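Local coordinates for protein Cap5O (Staphylococcus aureus, PDB 3OJO) that probably oxidises a UDP-sugar, UDP-N-acetyl-mannosamine, with NAD as electron acceptor, in a step of capsular polysaccharide synthesis, at residues B[48-53]-B[75-80]; B[177-182]-B[212-217]; B[338-343]-B[377-382]. All blocks are in the same frame, centred on the assembly; numbering follows the deposited sequence.

Interaction 1: residues B[48-53]-B[75-80]; sequences DKLQNG and LKVSTT
The carbonyl oxygen Leu50 O is gripped twice, by the backbone amide Gly53 N at 2.9 Å and by the hydroxyl of Tyr66 from helix 62-71, while the side chain of Leu50 leans on Val77. The first bond belongs to a Schellman motif that ends helix 44-51: Gln54 N returns to Lys49 O, and Gly53 serves as the C-prime residue, its positive phi of 82° suiting a glycine. Just before this turn, the last part of the helix meets the strand through two neighbouring side chains and one valine. Leu50 points toward the strand and crosses Val77 at about a right angle; CD1 of Leu50 lies 4.1 Å from CG1 of Val77, and its CB rests against both valine methyls. Gln51 comes from the more exposed side, running past Val77 in the opposite direction, its chain extended beyond CG. Here Gln51 CG is the closest atom, 3.5 Å from Val77 CG2, and the amide end lies alongside that methyl, with Gln51 OE1 4.0 Å from Val77 CG2. This helix-on-strand packing sits at the edge of the Rossmann-fold NAD-binding domain, where strand 75-78, one of the sheet's two outermost within this chain, pairs in parallel with strand 36-40. Val77 is set with CG1 beside its backbone N (chi1 -63°), which places CG2 between N and the carbonyl carbon; CG1 meets Leu50 CD1, and CG2 takes Gln51 CG. Ile47, one turn earlier on the helix, also touches Val77, and Leu24 of helix 23-32 backs Leu50, whose side chain stands about 8 Å from the bound NAD. Past Val77 the chain leaves the strand through an ST turn, Thr80 N donating to Ser78 OG at 3.2 Å with an N-H...O angle of 161°.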
loop_
_atom_site.group_PDB
_atom_site.type_symbol
_atom_site.label_atom_id
_atom_site.label_comp_id
_atom_site.label_asym_id
_atom_site.label_seq_id
_atom_site.Cartn_x
_atom_site.Cartn_y
_atom_site.Cartn_z
ATOM N N ASP B 48 -10.083 27.956 32.965
ATOM C CA ASP B 48 -10.227 27.964 34.424
ATOM C C ASP B 48 -9.244 27.006 35.068
ATOM O O ASP B 48 -8.571 27.383 36.023
ATOM C CB ASP B 48 -11.678 27.637 34.850
ATOM C CG ASP B 48 -12.721 28.699 34.518
ATOM O OD1 ASP B 48 -12.326 29.821 34.084
ATOM O OD2 ASP B 48 -13.925 28.402 34.657
ATOM N N LYS B 49 -9.125 25.790 34.514
ATOM C CA LYS B 49 -8.181 24.755 34.945
ATOM C C LYS B 49 -6.750 25.312 34.862
ATOM O O LYS B 49 -6.012 25.271 35.852
ATOM C CB LYS B 49 -8.347 23.497 34.071
ATOM C CG LYS B 49 -7.691 22.235 34.647
ATOM C CD LYS B 49 -8.635 21.036 34.621
ATOM C CE LYS B 49 -7.915 19.702 34.750
ATOM N NZ LYS B 49 -7.365 19.459 36.113
ATOM N N LEU B 50 -6.402 25.906 33.706
ATOM C CA LEU B 50 -5.094 26.493 33.441
ATOM C C LEU B 50 -4.776 27.671 34.358
ATOM O O LEU B 50 -3.721 27.673 34.992
ATOM C CB LEU B 50 -4.916 26.831 31.949
ATOM C CG LEU B 50 -4.746 25.625 31.020
ATOM C CD1 LEU B 50 -4.934 26.014 29.592
ATOM C CD2 LEU B 50 -3.417 24.946 31.226
ATOM N N GLN B 51 -5.715 28.626 34.487
ATOM C CA GLN B 51 -5.588 29.783 35.373
ATOM C C GLN B 51 -5.475 29.393 36.856
ATOM O O GLN B 51 -4.838 30.114 37.616
ATOM C CB GLN B 51 -6.705 30.798 35.124
ATOM C CG GLN B 51 -6.325 31.789 34.035
ATOM C CD GLN B 51 -7.452 32.639 33.496
ATOM O OE1 GLN B 51 -7.223 33.549 32.682
ATOM N NE2 GLN B 51 -8.693 32.372 33.919
ATOM N N ASN B 52 -6.007 28.215 37.228
ATOM C CA ASN B 52 -5.929 27.643 38.573
ATOM C C ASN B 52 -4.666 26.756 38.757
ATOM O O ASN B 52 -4.546 26.003 39.733
ATOM C CB ASN B 52 -7.223 26.877 38.895
ATOM C CG ASN B 52 -7.454 26.580 40.355
ATOM O OD1 ASN B 52 -7.652 25.419 40.740
ATOM N ND2 ASN B 52 -7.427 27.615 41.201
ATOM N N GLY B 53 -3.734 26.875 37.810
ATOM C CA GLY B 53 -2.438 26.213 37.849
ATOM C C GLY B 53 -2.354 24.772 37.406
ATOM O O GLY B 53 -1.265 24.199 37.421
ATOM N N LEU B 75 4.023 32.206 30.383
ATOM C CA LEU B 75 2.787 31.676 29.817
ATOM C C LEU B 75 1.537 32.203 30.510
ATOM O O LEU B 75 1.257 31.870 31.666
ATOM C CB LEU B 75 2.793 30.124 29.733
ATOM C CG LEU B 75 1.552 29.406 29.154
ATOM C CD1 LEU B 75 1.292 29.779 27.719
ATOM C CD2 LEU B 75 1.692 27.922 29.259
ATOM N N LYS B 76 0.783 33.015 29.774
ATOM C CA LYS B 76 -0.493 33.564 30.197
ATOM C C LYS B 76 -1.521 32.945 29.269
ATOM O O LYS B 76 -1.205 32.629 28.129
ATOM C CB LYS B 76 -0.530 35.105 30.096
ATOM C CG LYS B 76 0.647 35.825 30.760
ATOM C CD LYS B 76 0.489 36.014 32.275
ATOM C CE LYS B 76 1.702 36.659 32.908
ATOM N NZ LYS B 76 2.030 37.981 32.295
ATOM N N VAL B 77 -2.737 32.777 29.754
ATOM C CA VAL B 77 -3.828 32.166 29.007
ATOM C C VAL B 77 -4.987 33.152 28.871
ATOM O O VAL B 77 -5.076 34.091 29.665
ATOM C CB VAL B 77 -4.260 30.771 29.574
ATOM C CG1 VAL B 77 -3.144 29.724 29.498
ATOM C CG2 VAL B 77 -4.874 30.849 30.963
ATOM N N SER B 78 -5.863 32.946 27.865
ATOM C CA SER B 78 -7.028 33.797 27.550
ATOM C C SER B 78 -7.985 33.070 26.560
ATOM O O SER B 78 -7.596 32.086 25.926
ATOM C CB SER B 78 -6.560 35.124 26.946
ATOM O OG SER B 78 -7.613 36.060 26.795
ATOM N N THR B 79 -9.231 33.573 26.436
ATOM C CA THR B 79 -10.240 33.087 25.486
ATOM C C THR B 79 -10.186 33.959 24.220
ATOM O O THR B 79 -10.850 33.667 23.221
ATOM C CB THR B 79 -11.647 33.164 26.096
ATOM O OG1 THR B 79 -11.911 34.506 26.520
ATOM C CG2 THR B 79 -11.864 32.155 27.230
ATOM N N THR B 80 -9.363 35.021 24.276
ATOM C CA THR B 80 -9.209 36.035 23.245
ATOM C C THR B 80 -7.748 36.144 22.770
ATOM O O THR B 80 -6.843 36.210 23.606
ATOM C CB THR B 80 -9.715 37.390 23.827
ATOM O OG1 THR B 80 -11.024 37.217 24.381
ATOM C CG2 THR B 80 -9.734 38.517 22.812
#

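Interaction 2: residues B[177-182]-B[212-217]; sequences NRIIGG and EMSKLM
Lys215 and Ile179 reach toward each other tip to tip, joining strand 178-182 of the Rossmann-type NAD-binding domain to the first turns of the long helix 208-238, most of which falls in the central domain. From CB, which points toward the strand, the lysine chain sets CG beside its own backbone N and bends at once (chi2 -67°). Lys215 CG and CD keep farther from the isoleucine, at 4.8 and 4.9 Å from Ile179 CD1. Contact is made one carbon on: Lys215 CE lies 3.8 Å from Ile179 CD1. A second bend at chi4 (113°) then takes Lys215 NZ past the methyl, to 4.3 Å from Ile179 CD1, and brings it close to Arg163 NH2. Arg163 lines the pockets of bound pyridine-2,6-dicarboxylic acid, and one such ligand is about 6 Å from the lysine side chain, consistent with two basic groups gathered near a carboxylate ligand. The isoleucine is extended through chi2, which puts CD1 foremost. Met249 of the second subunit packs on both Ile179 and Ser214, so the dimer interface closes over this contact. The same CD1 methyl of Ile179 also meets the serine just before the lysine, 4.0 Å from Ser214 OG.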
loop_
_atom_site.group_PDB
_atom_site.type_symbol
_atom_site.label_atom_id
_atom_site.label_comp_id
_atom_site.label_asym_id
_atom_site.label_seq_id
_atom_site.Cartn_x
_atom_site.Cartn_y
_atom_site.Cartn_z
ATOM N N ASN B 177 12.121 15.479 13.449
ATOM C CA ASN B 177 12.350 16.201 12.210
ATOM C C ASN B 177 11.033 16.900 11.889
ATOM O O ASN B 177 9.954 16.387 12.187
ATOM C CB ASN B 177 12.769 15.271 11.085
ATOM C CG ASN B 177 14.116 14.625 11.268
ATOM O OD1 ASN B 177 14.877 14.923 12.189
ATOM N ND2 ASN B 177 14.454 13.733 10.362
ATOM N N ARG B 178 11.125 18.096 11.356
ATOM C CA ARG B 178 9.981 18.942 11.158
ATOM C C ARG B 178 9.867 19.403 9.725
ATOM O O ARG B 178 10.865 19.806 9.129
ATOM C CB ARG B 178 10.176 20.139 12.088
ATOM C CG ARG B 178 8.899 20.763 12.558
ATOM C CD ARG B 178 9.155 21.749 13.672
ATOM N NE ARG B 178 8.982 21.128 14.986
ATOM C CZ ARG B 178 7.812 20.997 15.597
ATOM N NH1 ARG B 178 6.697 21.412 15.006
ATOM N NH2 ARG B 178 7.745 20.438 16.799
ATOM N N ILE B 179 8.645 19.388 9.186
ATOM C CA ILE B 179 8.365 19.879 7.854
ATOM C C ILE B 179 7.917 21.351 7.972
ATOM O O ILE B 179 6.963 21.648 8.696
ATOM C CB ILE B 179 7.328 18.983 7.120
ATOM C CG1 ILE B 179 7.894 17.565 6.874
ATOM C CG2 ILE B 179 6.846 19.636 5.822
ATOM C CD1 ILE B 179 6.920 16.584 6.414
ATOM N N ILE B 180 8.635 22.268 7.274
ATOM C CA ILE B 180 8.320 23.694 7.245
ATOM C C ILE B 180 7.824 23.962 5.833
ATOM O O ILE B 180 8.636 24.019 4.905
ATOM C CB ILE B 180 9.549 24.605 7.619
ATOM C CG1 ILE B 180 10.320 24.148 8.910
ATOM C CG2 ILE B 180 9.196 26.113 7.611
ATOM C CD1 ILE B 180 9.620 24.274 10.236
ATOM N N GLY B 181 6.500 24.077 5.683
ATOM C CA GLY B 181 5.847 24.344 4.411
ATOM C C GLY B 181 5.423 25.792 4.280
ATOM O O GLY B 181 4.336 26.162 4.732
ATOM N N GLY B 182 6.282 26.611 3.663
ATOM C CA GLY B 182 6.003 28.025 3.436
ATOM C C GLY B 182 5.276 28.278 2.128
ATOM O O GLY B 182 5.449 27.529 1.160
ATOM N N GLU B 212 1.289 19.842 3.098
ATOM C CA GLU B 212 -0.091 19.405 3.267
ATOM C C GLU B 212 -0.283 17.989 2.662
ATOM O O GLU B 212 -0.690 17.086 3.372
ATOM C CB GLU B 212 -1.072 20.407 2.635
ATOM C CG GLU B 212 -1.033 21.806 3.225
ATOM C CD GLU B 212 -1.729 22.889 2.417
ATOM O OE1 GLU B 212 -1.707 22.827 1.167
ATOM O OE2 GLU B 212 -2.263 23.831 3.039
ATOM N N MET B 213 0.020 17.825 1.370
ATOM C CA MET B 213 -0.127 16.616 0.577
ATOM C C MET B 213 0.608 15.410 1.161
ATOM O O MET B 213 0.046 14.310 1.221
ATOM C CB MET B 213 0.298 16.885 -0.882
ATOM C CG MET B 213 -0.268 15.886 -1.907
ATOM S SD MET B 213 -1.975 15.331 -1.590
ATOM C CE MET B 213 -2.908 16.176 -2.895
ATOM N N SER B 214 1.839 15.635 1.608
ATOM C CA SER B 214 2.724 14.647 2.198
ATOM C C SER B 214 2.123 13.997 3.443
ATOM O O SER B 214 2.203 12.775 3.614
ATOM C CB SER B 214 4.080 15.292 2.510
ATOM O OG SER B 214 4.745 14.682 3.611
ATOM N N LYS B 215 1.583 14.808 4.334
ATOM C CA LYS B 215 1.059 14.300 5.595
ATOM C C LYS B 215 -0.211 13.497 5.428
ATOM O O LYS B 215 -0.451 12.525 6.141
ATOM C CB LYS B 215 0.933 15.435 6.630
ATOM C CG LYS B 215 2.274 15.725 7.282
ATOM C CD LYS B 215 2.784 14.570 8.173
ATOM C CE LYS B 215 4.286 14.578 8.326
ATOM N NZ LYS B 215 4.693 14.884 9.725
ATOM N N LEU B 216 -0.968 13.872 4.431
ATOM C CA LEU B 216 -2.201 13.230 4.077
ATOM C C LEU B 216 -1.974 11.953 3.281
ATOM O O LEU B 216 -2.762 11.012 3.439
ATOM C CB LEU B 216 -3.146 14.236 3.408
ATOM C CG LEU B 216 -3.649 15.386 4.338
ATOM C CD1 LEU B 216 -4.854 16.092 3.745
ATOM C CD2 LEU B 216 -4.021 14.872 5.741
ATOM N N MET B 217 -0.896 11.916 2.443
ATOM C CA MET B 217 -0.448 10.739 1.698
ATOM C C MET B 217 0.014 9.628 2.657
ATOM O O MET B 217 -0.140 8.452 2.346
ATOM C CB MET B 217 0.690 11.091 0.764
ATOM C CG MET B 217 0.218 11.403 -0.603
ATOM S SD MET B 217 1.540 11.776 -1.810
ATOM C CE MET B 217 2.768 10.602 -1.375
#

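Interaction 3: residues B[338-343]-B[377-382]; sequences FDIYEL and LVLILS
Ile340 carries the apolar packing alone on the helix side, meeting Leu381 with three of its carbons and Leu379 with one. Leu381 comes across it obliquely, and its forked end lies against one side of the isoleucine: Leu381 CD1 lies 3.7 Å from Ile340 CB and equally 3.7 Å from Ile340 CG2, whereas Leu381 CD2 meets Ile340 CD1 at 3.7 Å. With CG1 beside the backbone N (chi1 -65°), Ile340 presents both branches to the strand. Leu379 crosses at about a right angle and touches with one methyl, CD2, 3.9 Å from Ile340 CG2. Polar bonds are made within the helix and at the strand end. Within the helix, Glu342 N donates to Phe338 O at 3.0 Å; at the strand end, Ser382 OG bonds to Thr324 O and Ile380 O to the hydroxyl of Thr406. The setting is the parallel Rossmann-like sheet of the UDP-binding domain, with leucines two residues apart on one face of the chain. Strand 377-380 runs between strands 317-321 and 402-405, and helix 336-346 packs on this face beside helix 286-312, whose Pro299 touches Ile340 and whose Thr306 touches Leu379.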
loop_
_atom_site.group_PDB
_atom_site.type_symbol
_atom_site.label_atom_id
_atom_site.label_comp_id
_atom_site.label_asym_id
_atom_site.label_seq_id
_atom_site.Cartn_x
_atom_site.Cartn_y
_atom_site.Cartn_z
ATOM N N PHE B 338 -15.769 1.521 19.450
ATOM C CA PHE B 338 -16.981 2.098 20.013
ATOM C C PHE B 338 -18.126 1.861 19.072
ATOM O O PHE B 338 -19.228 1.590 19.538
ATOM C CB PHE B 338 -16.838 3.602 20.310
ATOM C CG PHE B 338 -18.020 4.092 21.104
ATOM C CD1 PHE B 338 -18.064 3.935 22.484
ATOM C CD2 PHE B 338 -19.137 4.618 20.466
ATOM C CE1 PHE B 338 -19.175 4.349 23.218
ATOM C CE2 PHE B 338 -20.268 4.989 21.200
ATOM C CZ PHE B 338 -20.271 4.860 22.570
ATOM N N ASP B 339 -17.881 1.972 17.748
ATOM C CA ASP B 339 -18.890 1.719 16.716
ATOM C C ASP B 339 -19.481 0.321 16.816
ATOM O O ASP B 339 -20.700 0.166 16.715
ATOM C CB ASP B 339 -18.313 1.993 15.333
ATOM C CG ASP B 339 -18.202 3.476 15.042
ATOM O OD1 ASP B 339 -17.894 3.833 13.876
ATOM O OD2 ASP B 339 -18.449 4.285 15.968
ATOM N N ILE B 340 -18.624 -0.669 17.148
ATOM C CA ILE B 340 -19.002 -2.074 17.340
ATOM C C ILE B 340 -19.861 -2.202 18.590
ATOM O O ILE B 340 -20.930 -2.808 18.523
ATOM C CB ILE B 340 -17.766 -3.040 17.326
ATOM C CG1 ILE B 340 -17.094 -3.046 15.929
ATOM C CG2 ILE B 340 -18.161 -4.466 17.712
ATOM C CD1 ILE B 340 -15.647 -3.380 15.873
ATOM N N TYR B 341 -19.400 -1.615 19.717
ATOM C CA TYR B 341 -20.081 -1.632 21.022
ATOM C C TYR B 341 -21.516 -1.120 20.906
ATOM O O TYR B 341 -22.435 -1.774 21.362
ATOM C CB TYR B 341 -19.277 -0.815 22.061
ATOM C CG TYR B 341 -20.046 -0.446 23.314
ATOM C CD1 TYR B 341 -20.253 -1.379 24.328
ATOM C CD2 TYR B 341 -20.602 0.826 23.469
ATOM C CE1 TYR B 341 -20.990 -1.055 25.468
ATOM C CE2 TYR B 341 -21.340 1.159 24.603
ATOM C CZ TYR B 341 -21.522 0.220 25.604
ATOM O OH TYR B 341 -22.235 0.554 26.720
ATOM N N GLU B 342 -21.676 0.028 20.277
ATOM C CA GLU B 342 -22.924 0.719 20.020
ATOM C C GLU B 342 -23.864 -0.132 19.117
ATOM O O GLU B 342 -25.074 -0.137 19.347
ATOM C CB GLU B 342 -22.565 2.078 19.388
ATOM C CG GLU B 342 -23.701 2.960 18.906
ATOM C CD GLU B 342 -23.276 4.174 18.091
ATOM O OE1 GLU B 342 -22.060 4.330 17.815
ATOM O OE2 GLU B 342 -24.171 4.980 17.736
ATOM N N LEU B 343 -23.305 -0.830 18.096
ATOM C CA LEU B 343 -24.035 -1.708 17.168
ATOM C C LEU B 343 -24.485 -2.940 17.912
ATOM O O LEU B 343 -25.610 -3.402 17.713
ATOM C CB LEU B 343 -23.155 -2.148 15.968
ATOM C CG LEU B 343 -22.984 -1.164 14.810
ATOM C CD1 LEU B 343 -21.859 -1.612 13.893
ATOM C CD2 LEU B 343 -24.282 -0.968 14.042
ATOM N N LEU B 377 -18.751 -14.584 25.243
ATOM C CA LEU B 377 -17.623 -14.161 24.396
ATOM C C LEU B 377 -16.943 -12.866 24.858
ATOM O O LEU B 377 -17.625 -11.904 25.179
ATOM C CB LEU B 377 -18.092 -14.039 22.918
ATOM C CG LEU B 377 -17.190 -13.313 21.896
ATOM C CD1 LEU B 377 -15.976 -14.155 21.483
ATOM C CD2 LEU B 377 -17.988 -12.859 20.691
ATOM N N VAL B 378 -15.595 -12.853 24.885
ATOM C CA VAL B 378 -14.768 -11.654 25.139
ATOM C C VAL B 378 -14.283 -11.142 23.772
ATOM O O VAL B 378 -13.598 -11.858 23.025
ATOM C CB VAL B 378 -13.630 -11.836 26.178
ATOM C CG1 VAL B 378 -12.448 -10.897 25.908
ATOM C CG2 VAL B 378 -14.168 -11.620 27.591
ATOM N N LEU B 379 -14.714 -9.934 23.427
ATOM C CA LEU B 379 -14.393 -9.321 22.150
ATOM C C LEU B 379 -13.275 -8.292 22.294
ATOM O O LEU B 379 -13.493 -7.234 22.886
ATOM C CB LEU B 379 -15.671 -8.717 21.520
ATOM C CG LEU B 379 -15.608 -8.253 20.066
ATOM C CD1 LEU B 379 -15.171 -9.382 19.119
ATOM C CD2 LEU B 379 -16.941 -7.679 19.631
ATOM N N ILE B 380 -12.081 -8.597 21.740
ATOM C CA ILE B 380 -10.962 -7.650 21.793
ATOM C C ILE B 380 -10.898 -6.718 20.550
ATOM O O ILE B 380 -10.603 -7.150 19.432
ATOM C CB ILE B 380 -9.615 -8.280 22.193
ATOM C CG1 ILE B 380 -9.809 -9.303 23.324
ATOM C CG2 ILE B 380 -8.613 -7.175 22.568
ATOM C CD1 ILE B 380 -8.587 -9.857 23.884
ATOM N N LEU B 381 -11.183 -5.432 20.790
ATOM C CA LEU B 381 -11.279 -4.379 19.778
ATOM C C LEU B 381 -10.203 -3.296 19.849
ATOM O O LEU B 381 -10.075 -2.535 18.886
ATOM C CB LEU B 381 -12.682 -3.745 19.778
ATOM C CG LEU B 381 -13.891 -4.660 19.694
ATOM C CD1 LEU B 381 -15.125 -3.864 19.818
ATOM C CD2 LEU B 381 -13.897 -5.477 18.402
ATOM N N SER B 382 -9.394 -3.266 20.946
ATOM C CA SER B 382 -8.266 -2.331 21.131
ATOM C C SER B 382 -6.996 -3.066 21.527
ATOM O O SER B 382 -7.077 -4.068 22.225
ATOM C CB SER B 382 -8.599 -1.256 22.160
ATOM O OG SER B 382 -9.743 -0.524 21.745
#

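Following the chain from the N terminus, interaction 1 closes first, bringing the end of helix 44-51 back to strand 75-78 after an excursion through helix 62-71. Interaction 2 then joins strand 178-182 to helix 208-238, spanning helix 185-195 and strand 203-207. Interaction 3 comes last, closing over strand 351-355 and helix 368-372. The three loops follow in series; none nests in or crosses another. Interactions 1 and 2 reach the same eight-stranded sheet, yet their centres are 31 Å apart, the second tying that sheet to the central domain. Interaction 3 belongs to the separate UDP-binding domain, its centre 34 Å from that of interaction 2.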